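PDB 5FJQ: carbohydrate binding protein, putative, CPB33A from Cellvibrio japonicus, which acts as a copper-dependent lytic polysaccharide monooxygenase important for efficient chitin utilization, this chain being its AA10-type copper-binding domain. Local coordinates for residues 153-158 / 173-178; 27-32 / 75-80. One frame throughout, in Å; residues are numbered along the deposited sequence.

Interaction 1 of 2, residues 153-158 / 173-178; sequences HIIYSI and QCIDVD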
ATOM      1  N   HIS A 153      11.618   5.296  -0.846  1.00 18.65           N
ATOM      2  CA  HIS A 153      11.130   4.480   0.215  1.00 17.60           C
ATOM      3  C   HIS A 153       9.787   3.881  -0.134  1.00 18.89           C
ATOM      4  O   HIS A 153       9.106   4.347  -1.045  1.00 17.33           O
ATOM      5  CB  HIS A 153      11.134   5.287   1.537  1.00 17.37           C
ATOM      6  CG  HIS A 153      12.516   5.403   2.092  1.00 19.17           C
ATOM      7  ND1 HIS A 153      13.098   4.368   2.806  1.00 18.06           N
ATOM      8  CD2 HIS A 153      13.489   6.324   1.898  1.00 19.07           C
ATOM      9  CE1 HIS A 153      14.359   4.678   3.064  1.00 20.14           C
ATOM     10  NE2 HIS A 153      14.613   5.870   2.554  1.00 18.96           N
ATOM     11  N   ILE A 154       9.443   2.804   0.576  1.00 17.44           N
ATOM     12  CA  ILE A 154       8.138   2.241   0.454  1.00 17.91           C
ATOM     13  C   ILE A 154       7.393   2.526   1.728  1.00 18.64           C
ATOM     14  O   ILE A 154       7.895   2.293   2.875  1.00 18.09           O
ATOM     15  CB  ILE A 154       8.162   0.720   0.161  1.00 17.35           C
ATOM     16  CG1 ILE A 154       8.980   0.430  -1.098  1.00 17.52           C
ATOM     17  CG2 ILE A 154       6.741   0.150   0.037  1.00 18.74           C
ATOM     18  CD1 ILE A 154       9.087  -1.082  -1.359  1.00 16.91           C
ATOM     19  N   ILE A 155       6.173   3.001   1.508  1.00 17.77           N
ATOM     20  CA  ILE A 155       5.210   3.104   2.584  1.00 20.36           C
ATOM     21  C   ILE A 155       4.152   2.011   2.413  1.00 22.29           C
ATOM     22  O   ILE A 155       3.655   1.773   1.294  1.00 20.51           O
ATOM     23  CB  ILE A 155       4.562   4.485   2.673  1.00 19.12           C
ATOM     24  CG1 ILE A 155       5.618   5.489   3.206  1.00 20.44           C
ATOM     25  CG2 ILE A 155       3.306   4.401   3.564  1.00 20.73           C
ATOM     26  CD1 ILE A 155       5.277   6.899   2.911  1.00 21.99           C
ATOM     27  N   TYR A 156       3.833   1.350   3.526  1.00 19.81           N
ATOM     28  CA  TYR A 156       2.801   0.348   3.543  1.00 18.33           C
ATOM     29  C   TYR A 156       1.686   0.861   4.431  1.00 18.58           C
ATOM     30  O   TYR A 156       1.891   1.019   5.630  1.00 19.18           O
ATOM     31  CB  TYR A 156       3.397  -0.931   4.128  1.00 18.33           C
ATOM     32  CG  TYR A 156       2.649  -2.179   3.775  1.00 16.96           C
ATOM     33  CD1 TYR A 156       2.242  -2.430   2.467  1.00 17.73           C
ATOM     34  CD2 TYR A 156       2.333  -3.146   4.780  1.00 17.35           C
ATOM     35  CE1 TYR A 156       1.544  -3.609   2.161  1.00 18.96           C
ATOM     36  CE2 TYR A 156       1.651  -4.342   4.477  1.00 16.90           C
ATOM     37  CZ  TYR A 156       1.274  -4.582   3.171  1.00 18.02           C
ATOM     38  OH  TYR A 156       0.586  -5.770   2.923  1.00 18.93           O
ATOM     39  N   SER A 157       0.545   1.238   3.835  1.00 16.92           N
ATOM     40  CA  SER A 157      -0.677   1.423   4.620  1.00 15.90           C
ATOM     41  C   SER A 157      -1.584   0.204   4.683  1.00 15.66           C
ATOM     42  O   SER A 157      -1.788  -0.533   3.680  1.00 16.08           O
ATOM     43  CB  SER A 157      -1.476   2.630   4.049  1.00 15.57           C
ATOM     44  OG  SER A 157      -2.586   2.948   4.874  1.00 14.02           O
ATOM     45  N   ILE A 158      -2.190  -0.017   5.859  1.00 16.64           N
ATOM     46  CA  ILE A 158      -3.016  -1.171   6.064  1.00 15.29           C
ATOM     47  C   ILE A 158      -4.289  -0.702   6.707  1.00 15.90           C
ATOM     48  O   ILE A 158      -4.286   0.079   7.710  1.00 15.08           O
ATOM     49  CB  ILE A 158      -2.419  -2.159   7.107  1.00 16.70           C
ATOM     50  CG1 ILE A 158      -1.072  -2.719   6.660  1.00 17.52           C
ATOM     51  CG2 ILE A 158      -3.426  -3.272   7.422  1.00 18.71           C
ATOM     52  CD1 ILE A 158      -0.560  -3.858   7.552  1.00 14.63           C
ATOM     53  N   GLN A 173      -1.934  -1.412   0.956  1.00 15.14           N
ATOM     54  CA  GLN A 173      -1.412  -0.559  -0.067  1.00 16.60           C
ATOM     55  C   GLN A 173       0.003  -0.118   0.108  1.00 17.04           C
ATOM     56  O   GLN A 173       0.284   0.736   0.979  1.00 17.34           O
ATOM     57  CB  GLN A 173      -2.226   0.749  -0.169  1.00 16.52           C
ATOM     58  CG  GLN A 173      -3.693   0.594  -0.451  1.00 15.71           C
ATOM     59  CD  GLN A 173      -3.919   0.525  -1.919  1.00 16.63           C
ATOM     60  OE1 GLN A 173      -3.715   1.493  -2.597  1.00 15.79           O
ATOM     61  NE2 GLN A 173      -4.290  -0.666  -2.439  1.00 15.72           N
ATOM     62  N   CYS A 174       0.844  -0.598  -0.806  1.00 16.23           N
ATOM     63  CA  CYS A 174       2.208  -0.131  -1.005  1.00 16.12           C
ATOM     64  C   CYS A 174       2.205   1.146  -1.804  1.00 17.79           C
ATOM     65  O   CYS A 174       1.564   1.189  -2.854  1.00 17.31           O
ATOM     66  CB  CYS A 174       3.011  -1.125  -1.782  1.00 15.88           C
ATOM     67  SG  CYS A 174       3.519  -2.613  -0.807  1.00 18.83           S
ATOM     68  N   ILE A 175       2.905   2.172  -1.271  1.00 16.33           N
ATOM     69  CA  ILE A 175       3.026   3.524  -1.884  1.00 17.61           C
ATOM     70  C   ILE A 175       4.540   3.780  -2.044  1.00 17.90           C
ATOM     71  O   ILE A 175       5.287   3.511  -1.096  1.00 16.09           O
ATOM     72  CB  ILE A 175       2.404   4.583  -0.970  1.00 16.70           C
ATOM     73  CG1 ILE A 175       0.940   4.167  -0.605  1.00 17.70           C
ATOM     74  CG2 ILE A 175       2.346   5.926  -1.684  1.00 19.38           C
ATOM     75  CD1 ILE A 175       0.479   4.659   0.764  1.00 16.99           C
ATOM     76  N   ASP A 176       4.981   4.249  -3.231  1.00 16.66           N
ATOM     77  CA  ASP A 176       6.392   4.620  -3.410  1.00 15.66           C
ATOM     78  C   ASP A 176       6.631   6.133  -3.288  1.00 18.05           C
ATOM     79  O   ASP A 176       5.956   6.918  -3.952  1.00 15.53           O
ATOM     80  CB  ASP A 176       6.926   4.133  -4.725  1.00 15.04           C
ATOM     81  CG  ASP A 176       6.678   2.702  -4.957  1.00 17.53           C
ATOM     82  OD1 ASP A 176       7.480   1.862  -4.397  1.00 14.93           O
ATOM     83  OD2 ASP A 176       5.690   2.437  -5.721  1.00 16.08           O
ATOM     84  N   VAL A 177       7.600   6.521  -2.470  1.00 18.65           N
ATOM     85  CA  VAL A 177       7.856   7.954  -2.216  1.00 19.01           C
ATOM     86  C   VAL A 177       9.350   8.248  -2.382  1.00 18.68           C
ATOM     87  O   VAL A 177      10.215   7.327  -2.285  1.00 19.70           O
ATOM     88  CB  VAL A 177       7.355   8.425  -0.821  1.00 17.24           C
ATOM     89  CG1 VAL A 177       5.841   8.269  -0.690  1.00 18.09           C
ATOM     90  CG2 VAL A 177       8.076   7.653   0.280  1.00 15.96           C
ATOM     91  N   ASP A 178       9.682   9.511  -2.634  1.00 19.84           N
ATOM     92  CA  ASP A 178      11.090   9.807  -2.819  1.00 18.34           C
ATOM     93  C   ASP A 178      11.483  10.987  -1.977  1.00 17.07           C
ATOM     94  O   ASP A 178      11.055  12.121  -2.237  1.00 18.08           O
ATOM     95  CB  ASP A 178      11.357  10.099  -4.288  1.00 22.16           C
ATOM     96  CG  ASP A 178      12.810  10.285  -4.585  1.00 24.54           C
ATOM     97  OD1 ASP A 178      13.668   9.943  -3.742  1.00 24.91           O
ATOM     98  OD2 ASP A 178      13.091  10.781  -5.689  1.00 24.47           O
TER
HETATM   99  O   HOH W   1       9.890   3.326  -3.784  1.00 15.78           O

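Interaction 2 of 2, residues 27-32 / 75-80; sequences CIAAKA and LARNDW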
ATOM      1  N   CYS A  27       6.108  -0.723 -14.596  1.00 14.18           N
ATOM      2  CA  CYS A  27       4.760  -1.242 -14.824  1.00 15.32           C
ATOM      3  C   CYS A  27       4.768  -2.261 -15.952  1.00 15.20           C
ATOM      4  O   CYS A  27       3.969  -3.171 -15.942  1.00 17.78           O
ATOM      5  CB  CYS A  27       3.735  -0.093 -15.150  1.00 13.81           C
ATOM      6  SG  CYS A  27       3.677   1.233 -13.894  1.00 19.29           S
ATOM      7  N   ILE A  28       5.660  -2.078 -16.943  1.00 16.80           N
ATOM      8  CA  ILE A  28       5.830  -3.087 -18.012  1.00 14.47           C
ATOM      9  C   ILE A  28       6.251  -4.391 -17.305  1.00 15.57           C
ATOM     10  O   ILE A  28       5.730  -5.510 -17.605  1.00 15.39           O
ATOM     11  CB  ILE A  28       6.894  -2.630 -19.037  1.00 15.58           C
ATOM     12  CG1 ILE A  28       6.368  -1.365 -19.838  1.00 16.29           C
ATOM     13  CG2 ILE A  28       7.127  -3.739 -20.039  1.00 16.56           C
ATOM     14  CD1 ILE A  28       7.453  -0.732 -20.709  1.00 15.06           C
ATOM     15  N   ALA A  29       7.201  -4.279 -16.383  1.00 14.44           N
ATOM     16  CA  ALA A  29       7.635  -5.500 -15.613  1.00 14.66           C
ATOM     17  C   ALA A  29       6.430  -6.094 -14.806  1.00 16.69           C
ATOM     18  O   ALA A  29       6.146  -7.294 -14.909  1.00 17.39           O
ATOM     19  CB  ALA A  29       8.762  -5.172 -14.688  1.00 13.34           C
ATOM     20  N   ALA A  30       5.731  -5.223 -14.063  1.00 19.11           N
ATOM     21  CA  ALA A  30       4.572  -5.644 -13.324  1.00 21.15           C
ATOM     22  C   ALA A  30       3.539  -6.363 -14.232  1.00 21.25           C
ATOM     23  O   ALA A  30       2.962  -7.334 -13.808  1.00 19.01           O
ATOM     24  CB  ALA A  30       3.947  -4.491 -12.574  1.00 18.38           C
ATOM     25  N   LYS A  31       3.280  -5.854 -15.446  1.00 21.69           N
ATOM     26  CA  LYS A  31       2.362  -6.572 -16.345  1.00 23.60           C
ATOM     27  C   LYS A  31       2.742  -8.059 -16.518  1.00 24.53           C
ATOM     28  O   LYS A  31       1.886  -8.928 -16.368  1.00 26.31           O
ATOM     29  CB  LYS A  31       2.141  -5.864 -17.690  1.00 24.30           C
ATOM     30  CG  LYS A  31       1.325  -6.705 -18.682  1.00 25.95           C
ATOM     31  CD  LYS A  31       0.622  -5.771 -19.678  1.00 24.64           C
ATOM     32  CE  LYS A  31      -0.323  -6.541 -20.590  1.00 26.92           C
ATOM     33  NZ  LYS A  31      -0.145  -8.018 -20.553  1.00 26.92           N
ATOM     34  N   ALA A  32       4.027  -8.317 -16.768  1.00 26.01           N
ATOM     35  CA  ALA A  32       4.562  -9.642 -17.042  1.00 26.69           C
ATOM     36  C   ALA A  32       4.454 -10.557 -15.801  1.00 25.05           C
ATOM     37  O   ALA A  32       4.182 -11.755 -15.938  1.00 22.91           O
ATOM     38  CB  ALA A  32       6.009  -9.536 -17.558  1.00 27.43           C
ATOM     39  N   LEU A  75       7.393  -6.750  -7.096  1.00 17.85           N
ATOM     40  CA  LEU A  75       8.779  -6.697  -7.675  1.00 20.03           C
ATOM     41  C   LEU A  75       9.622  -5.642  -6.931  1.00 22.55           C
ATOM     42  O   LEU A  75       9.112  -4.568  -6.712  1.00 24.58           O
ATOM     43  CB  LEU A  75       8.691  -6.340  -9.163  1.00 21.01           C
ATOM     44  CG  LEU A  75       8.028  -7.443 -10.013  1.00 19.69           C
ATOM     45  CD1 LEU A  75       7.954  -7.082 -11.482  1.00 20.17           C
ATOM     46  CD2 LEU A  75       8.659  -8.792  -9.824  1.00 20.37           C
ATOM     47  N   ALA A  76      10.870  -5.960  -6.546  1.00 24.32           N
ATOM     48  CA  ALA A  76      11.855  -4.985  -6.015  1.00 24.32           C
ATOM     49  C   ALA A  76      12.431  -4.103  -7.145  1.00 23.01           C
ATOM     50  O   ALA A  76      13.108  -4.580  -8.031  1.00 25.50           O
ATOM     51  CB  ALA A  76      12.979  -5.752  -5.312  1.00 23.54           C
ATOM     52  N   ARG A  77      12.138  -2.819  -7.144  1.00 23.67           N
ATOM     53  CA  ARG A  77      12.618  -1.923  -8.191  1.00 23.03           C
ATOM     54  C   ARG A  77      12.872  -0.610  -7.538  1.00 22.74           C
ATOM     55  O   ARG A  77      12.168  -0.272  -6.616  1.00 22.21           O
ATOM     56  CB  ARG A  77      11.572  -1.798  -9.270  1.00 21.41           C
ATOM     57  CG  ARG A  77      11.390  -3.150  -9.975  1.00 20.18           C
ATOM     58  CD  ARG A  77      10.453  -3.046 -11.139  1.00 20.89           C
ATOM     59  NE  ARG A  77      11.001  -2.150 -12.161  1.00 20.41           N
ATOM     60  CZ  ARG A  77      11.644  -2.542 -13.270  1.00 20.22           C
ATOM     61  NH1 ARG A  77      11.810  -3.813 -13.559  1.00 20.32           N
ATOM     62  NH2 ARG A  77      12.074  -1.635 -14.151  1.00 21.03           N
ATOM     63  N   ASN A  78      13.909   0.094  -7.988  1.00 23.48           N
ATOM     64  CA  ASN A  78      14.244   1.439  -7.481  1.00 23.70           C
ATOM     65  C   ASN A  78      13.676   2.440  -8.452  1.00 21.46           C
ATOM     66  O   ASN A  78      14.030   3.640  -8.402  1.00 24.70           O
ATOM     67  CB  ASN A  78      15.766   1.629  -7.404  1.00 24.39           C
ATOM     68  CG  ASN A  78      16.483   1.276  -8.725  1.00 29.32           C
ATOM     69  OD1 ASN A  78      15.865   0.905  -9.738  1.00 32.61           O
ATOM     70  ND2 ASN A  78      17.815   1.373  -8.707  1.00 31.04           N
ATOM     71  N   ASP A  79      12.807   1.981  -9.341  1.00 20.11           N
ATOM     72  CA  ASP A  79      12.246   2.921 -10.355  1.00 20.02           C
ATOM     73  C   ASP A  79      10.716   2.981 -10.364  1.00 20.35           C
ATOM     74  O   ASP A  79      10.076   3.517 -11.328  1.00 22.18           O
ATOM     75  CB  ASP A  79      12.781   2.604 -11.732  1.00 21.00           C
ATOM     76  CG  ASP A  79      12.211   1.313 -12.280  1.00 22.21           C
ATOM     77  OD1 ASP A  79      11.643   0.533 -11.477  1.00 21.23           O
ATOM     78  OD2 ASP A  79      12.332   1.084 -13.497  1.00 19.74           O
ATOM     79  N   TRP A  80      10.104   2.491  -9.285  1.00 21.81           N
ATOM     80  CA  TRP A  80       8.629   2.607  -9.217  1.00 22.15           C
ATOM     81  C   TRP A  80       8.257   4.063  -9.359  1.00 20.68           C
ATOM     82  O   TRP A  80       8.986   4.943  -8.833  1.00 22.54           O
ATOM     83  CB  TRP A  80       8.068   2.053  -7.927  1.00 19.36           C
ATOM     84  CG  TRP A  80       8.119   0.544  -7.816  1.00 17.63           C
ATOM     85  CD1 TRP A  80       8.956  -0.180  -6.984  1.00 17.16           C
ATOM     86  CD2 TRP A  80       7.338  -0.448  -8.548  1.00 16.59           C
ATOM     87  NE1 TRP A  80       8.721  -1.522  -7.147  1.00 18.00           N
ATOM     88  CE2 TRP A  80       7.743  -1.721  -8.083  1.00 17.61           C
ATOM     89  CE3 TRP A  80       6.333  -0.384  -9.527  1.00 16.83           C
ATOM     90  CZ2 TRP A  80       7.196  -2.935  -8.585  1.00 16.22           C
ATOM     91  CZ3 TRP A  80       5.792  -1.614 -10.014  1.00 16.96           C
ATOM     92  CH2 TRP A  80       6.224  -2.844  -9.537  1.00 16.51           C
TER

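Interaction 1 of 2, residues 153-158 / 173-178
Ile155 meets both Ile175 and Val177 on one face of an antiparallel strand pair. Its CD1 drops into the notch between the two methyls of Val177, 3.9 Å from CG1 and 3.9 Å from CG2. Its other branch, CG2, lies 4.0 Å from Ile175 CD1.

On the face of Tyr156 and Cys174 the shapes differ. Cys174 SG approaches the Tyr156 ring obliquely, 3.5 Å from CD1, a sulfur-aromatic contact. The ring reaches it because CG is anti to the backbone N of Tyr156 (chi1 -159°). Next along, Ile154 and Asp176 run side by side, with Ile154 CG1 3.9 Å from Asp176 OD1. One water donates to both Asp176 OD1 and His153 O, bridging the strands.

Six backbone bonds tie the hydrogen-bonded pairs His153–Val177, Ile155–Ile175 and Ser157–Gln173; the shortest is Ile175 N to Ile155 O, 2.7 Å.

The contact is the buried middle of the hairpin 152-161/169-178. Strand 102-109 pairs with the far edge of 152-161. Phe92 of strand 88-96 packs on Ile155 and Ile175, joining the two sheets of the immunoglobulin-like sandwich. On the other face, Cys174 is disulfide-bonded to Cys63, and Arg10 of helix 10-17 forms a salt bridge with Asp176.

Interaction 2 of 2, residues 27-32 / 75-80
Ala29 presents its CB to two side chains of the loop 75-80. Leu75 CD1 rests on Ala29 CB at 3.8 Å. Arg77 NH1 comes up obliquely to the same methyl, 3.5 Å from Ala29 CB. The next residue, Ala30, brings its CB to the edge of the Trp80 indole, 4.1 Å from CH2 and near the ring plane. The small alanines bring the helix backbone close: Leu75 CD1 also lies 3.8 Å from Ala29 C.

Bonds within the loop position Arg77 and Trp80. The Arg77 chain bends at its third torsion (chi3 63°), and its guanidinium grips Asp79 side-on. NE binds OD1 and NH2 binds OD2, both at 2.8 Å within the Arg77–Asp79 salt bridge. This doubled grip fixes the rotation of the guanidinium. Arg77 CB lies over one face of the Trp80 ring, offset toward its rim. A weak bond from Trp80 NE1 to Leu75 O, 3.1 Å, ties the indole back across the loop.

Further out, Arg10 makes a cation-pi contact with Trp80, and the Cys27–Cys14 disulfide ties helix 25-33 to helix 10-17. The span between strands 2-6 and 88-96, largely helices and loops, probably corresponds to the L2 region of AA10 LPMOs.

The centre of interaction 1 is about 5 Å from the centre of the chain, that of interaction 2 about 15 Å. Their centres are about 14 Å apart. They meet directly where Asp176 OD2 packs 3.3 Å from Trp80 CB. Arg10 joins them as well, through Asp176 on one side and the Trp80 ring on the other. Each has a disulfide cysteine in one of its segments: Cys174, which touches Tyr156, and Cys27, which faces away from 75-80. Interaction 2 lies away from the copper, which is bound by His1 and His100; the side chain of Gln173 in interaction 1 is about 12 Å from the metal and about 10 Å from that of His1.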